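Aspartokinase (Synechocystis, PDB 3L76) probably catalyses ATP-dependent phosphorylation of the beta-carboxyl group of aspartate, an early step toward lysine and threonine, both of which are bound in this structure. Local coordinates at residues Gln442-Ile447 / Val523-Ala528. Numbering follows the deposited sequence.
Sequences QDQAQI and VNKAIA
Gln446 and Asn524 bring their side-chain amides together at an angle, with planes 66° apart. The end of Gln446 comes in beside CB and ND2 of Asn524 rather than over its amide face. One face of the Asn524 amide carries CG2 of Ile527, 3.9 Å from Asn524 CG. On that same side Ala526 N, lying above the carbonyl plane, donates to Asn524 OD1 (3.1 Å), forming an Asx turn. With CG anti to its backbone N (chi1 173°), Asn524 sets its amide alongside the Gln446 end and against Ile527 CG2. Beneath these amides, the two residues form an antiparallel hydrogen-bonded pair: Gln446 N donates to Asn524 O (2.9 Å), and Asn524 N to Gln446 O (2.8 Å). Ile527 places CD1 against Gln446 CB (3.8 Å), making this face a mixed one. On the other face of the ladder, Ile447 and Val523 make an apolar contact side by side, CG1 of Ile447 being 4.0 Å from Val523 CB; helix 499-512 packs against this face. An inverse gamma turn centred on Ala526 follows. Ala528 makes backbone hydrogen bonds with Val572 of strand 567-573, Ala445 with Val497 and Ile447 with Phe495. Strands of neighbouring ACT-domain regions are thus joined where the backbone polar atoms of Gln446 and Asn524 satisfy each other, while Ala526 N gives OD1 a local partner that would limit rotation of the Asn524 amide.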
ATOM      1  N   GLN A 442     -37.136 -12.055   4.377  1.00 54.49           N
ATOM      2  CA  GLN A 442     -37.574 -13.135   5.254  1.00 73.65           C
ATOM      3  C   GLN A 442     -36.551 -13.518   6.328  1.00 68.70           C
ATOM      4  O   GLN A 442     -36.640 -14.582   6.922  1.00 89.86           O
ATOM      5  CB  GLN A 442     -38.006 -14.353   4.432  1.00 60.18           C
ATOM      6  CG  GLN A 442     -37.186 -14.578   3.190  1.00 44.22           C
ATOM      7  CD  GLN A 442     -37.607 -15.802   2.390  1.00 82.40           C
ATOM      8  OE1 GLN A 442     -38.196 -16.746   2.925  1.00 81.26           O
ATOM      9  NE2 GLN A 442     -37.294 -15.795   1.101  1.00 86.11           N
ATOM     10  N   ASP A 443     -35.603 -12.630   6.596  1.00 53.04           N
ATOM     11  CA  ASP A 443     -34.575 -12.869   7.602  1.00 77.03           C
ATOM     12  C   ASP A 443     -34.859 -12.104   8.884  1.00 70.69           C
ATOM     13  O   ASP A 443     -33.995 -11.985   9.756  1.00 63.15           O
ATOM     14  CB  ASP A 443     -33.204 -12.443   7.075  1.00103.27           C
ATOM     15  CG  ASP A 443     -32.633 -13.422   6.076  1.00126.78           C
ATOM     16  OD1 ASP A 443     -33.286 -13.677   5.042  1.00118.39           O
ATOM     17  OD2 ASP A 443     -31.523 -13.936   6.323  0.35154.25           O
ATOM     18  N   GLN A 444     -36.072 -11.583   8.998  1.00 57.07           N
ATOM     19  CA  GLN A 444     -36.396 -10.675  10.085  1.00 45.17           C
ATOM     20  C   GLN A 444     -37.303 -11.300  11.125  1.00 41.90           C
ATOM     21  O   GLN A 444     -38.014 -12.251  10.843  1.00 53.66           O
ATOM     22  CB  GLN A 444     -37.052  -9.426   9.526  1.00 40.63           C
ATOM     23  CG  GLN A 444     -36.455  -8.141  10.046  1.00 81.86           C
ATOM     24  CD  GLN A 444     -35.217  -7.713   9.285  1.00 59.63           C
ATOM     25  OE1 GLN A 444     -35.172  -6.643   8.695  1.00 89.36           O
ATOM     26  NE2 GLN A 444     -34.213  -8.561   9.289  1.00 89.38           N
ATOM     27  N   ALA A 445     -37.273 -10.751  12.329  1.00 42.99           N
ATOM     28  CA  ALA A 445     -38.203 -11.147  13.379  1.00 49.38           C
ATOM     29  C   ALA A 445     -39.058  -9.964  13.839  1.00 41.91           C
ATOM     30  O   ALA A 445     -38.571  -8.848  14.006  1.00 40.99           O
ATOM     31  CB  ALA A 445     -37.443 -11.734  14.562  1.00 55.56           C
ATOM     32  N   GLN A 446     -40.339 -10.208  14.052  1.00 51.46           N
ATOM     33  CA  GLN A 446     -41.203  -9.169  14.594  1.00 46.61           C
ATOM     34  C   GLN A 446     -41.130  -9.162  16.109  1.00 43.00           C
ATOM     35  O   GLN A 446     -41.165 -10.205  16.747  1.00 48.69           O
ATOM     36  CB  GLN A 446     -42.635  -9.385  14.140  1.00 31.68           C
ATOM     37  CG  GLN A 446     -43.640  -8.443  14.770  1.00 39.99           C
ATOM     38  CD  GLN A 446     -45.064  -8.922  14.560  1.00 51.23           C
ATOM     39  OE1 GLN A 446     -45.833  -8.312  13.832  1.00 48.27           O
ATOM     40  NE2 GLN A 446     -45.407 -10.037  15.185  1.00 66.52           N
ATOM     41  N   ILE A 447     -40.993  -7.983  16.686  1.00 36.04           N
ATOM     42  CA  ILE A 447     -41.037  -7.849  18.129  1.00 56.07           C
ATOM     43  C   ILE A 447     -41.954  -6.692  18.482  1.00 44.89           C
ATOM     44  O   ILE A 447     -41.753  -5.570  18.029  1.00 65.28           O
ATOM     45  CB  ILE A 447     -39.649  -7.591  18.742  1.00 52.77           C
ATOM     46  CG1 ILE A 447     -38.668  -8.679  18.326  1.00 40.18           C
ATOM     47  CG2 ILE A 447     -39.748  -7.514  20.267  1.00 47.56           C
ATOM     48  CD1 ILE A 447     -37.307  -8.507  18.935  1.00 29.56           C
ATOM     49  N   VAL A 523     -42.298 -11.798  20.757  1.00 49.10           N
ATOM     50  CA  VAL A 523     -41.597 -11.943  19.494  1.00 68.43           C
ATOM     51  C   VAL A 523     -42.219 -13.013  18.608  1.00 60.38           C
ATOM     52  O   VAL A 523     -42.709 -14.023  19.091  1.00 76.96           O
ATOM     53  CB  VAL A 523     -40.081 -12.170  19.689  1.00 61.65           C
ATOM     54  CG1 VAL A 523     -39.756 -12.320  21.147  1.00 41.93           C
ATOM     55  CG2 VAL A 523     -39.597 -13.347  18.878  1.00 44.83           C
ATOM     56  N   ASN A 524     -42.228 -12.744  17.307  1.00 65.54           N
ATOM     57  CA  ASN A 524     -42.734 -13.660  16.301  1.00 60.36           C
ATOM     58  C   ASN A 524     -41.721 -13.725  15.171  1.00 59.97           C
ATOM     59  O   ASN A 524     -41.574 -12.777  14.409  1.00 73.32           O
ATOM     60  CB  ASN A 524     -44.091 -13.188  15.782  1.00 48.13           C
ATOM     61  CG  ASN A 524     -44.594 -14.007  14.602  1.00 63.55           C
ATOM     62  OD1 ASN A 524     -44.070 -15.072  14.301  1.00 74.90           O
ATOM     63  ND2 ASN A 524     -45.616 -13.503  13.930  1.00 68.45           N
ATOM     64  N   LYS A 525     -41.010 -14.843  15.084  1.00 54.62           N
ATOM     65  CA  LYS A 525     -39.926 -15.003  14.128  1.00 63.03           C
ATOM     66  C   LYS A 525     -40.428 -15.335  12.735  1.00 62.58           C
ATOM     67  O   LYS A 525     -39.736 -15.086  11.761  1.00 63.68           O
ATOM     68  CB  LYS A 525     -38.960 -16.098  14.581  1.00 80.32           C
ATOM     69  CG  LYS A 525     -37.929 -15.666  15.602  1.00 94.63           C
ATOM     70  CD  LYS A 525     -36.817 -16.693  15.715  1.00 98.03           C
ATOM     71  CE  LYS A 525     -35.605 -16.112  16.419  1.00115.95           C
ATOM     72  NZ  LYS A 525     -34.446 -17.041  16.384  1.00120.60           N
ATOM     73  N   ALA A 526     -41.627 -15.897  12.642  1.00 55.41           N
ATOM     74  CA  ALA A 526     -42.122 -16.421  11.371  1.00 54.24           C
ATOM     75  C   ALA A 526     -42.867 -15.387  10.545  1.00 51.82           C
ATOM     76  O   ALA A 526     -44.057 -15.531  10.279  1.00 54.16           O
ATOM     77  CB  ALA A 526     -42.993 -17.640  11.600  1.00 32.86           C
ATOM     78  N   ILE A 527     -42.147 -14.355  10.129  1.00 39.20           N
ATOM     79  CA  ILE A 527     -42.714 -13.296   9.300  1.00 47.28           C
ATOM     80  C   ILE A 527     -41.856 -13.039   8.068  1.00 59.01           C
ATOM     81  O   ILE A 527     -40.644 -13.253   8.078  1.00 47.88           O
ATOM     82  CB  ILE A 527     -42.821 -11.976  10.069  1.00 55.10           C
ATOM     83  CG1 ILE A 527     -41.421 -11.486  10.446  1.00 33.66           C
ATOM     84  CG2 ILE A 527     -43.728 -12.136  11.297  1.00 38.20           C
ATOM     85  CD1 ILE A 527     -41.307  -9.989  10.633  1.00 55.08           C
ATOM     86  N   ALA A 528     -42.503 -12.580   7.006  1.00 68.76           N
ATOM     87  CA  ALA A 528     -41.810 -12.086   5.831  1.00 48.47           C
ATOM     88  C   ALA A 528     -42.283 -10.672   5.550  1.00 48.09           C
ATOM     89  O   ALA A 528     -43.418 -10.319   5.871  1.00 61.99           O
ATOM     90  CB  ALA A 528     -42.094 -12.962   4.659  1.00 62.56           C
TER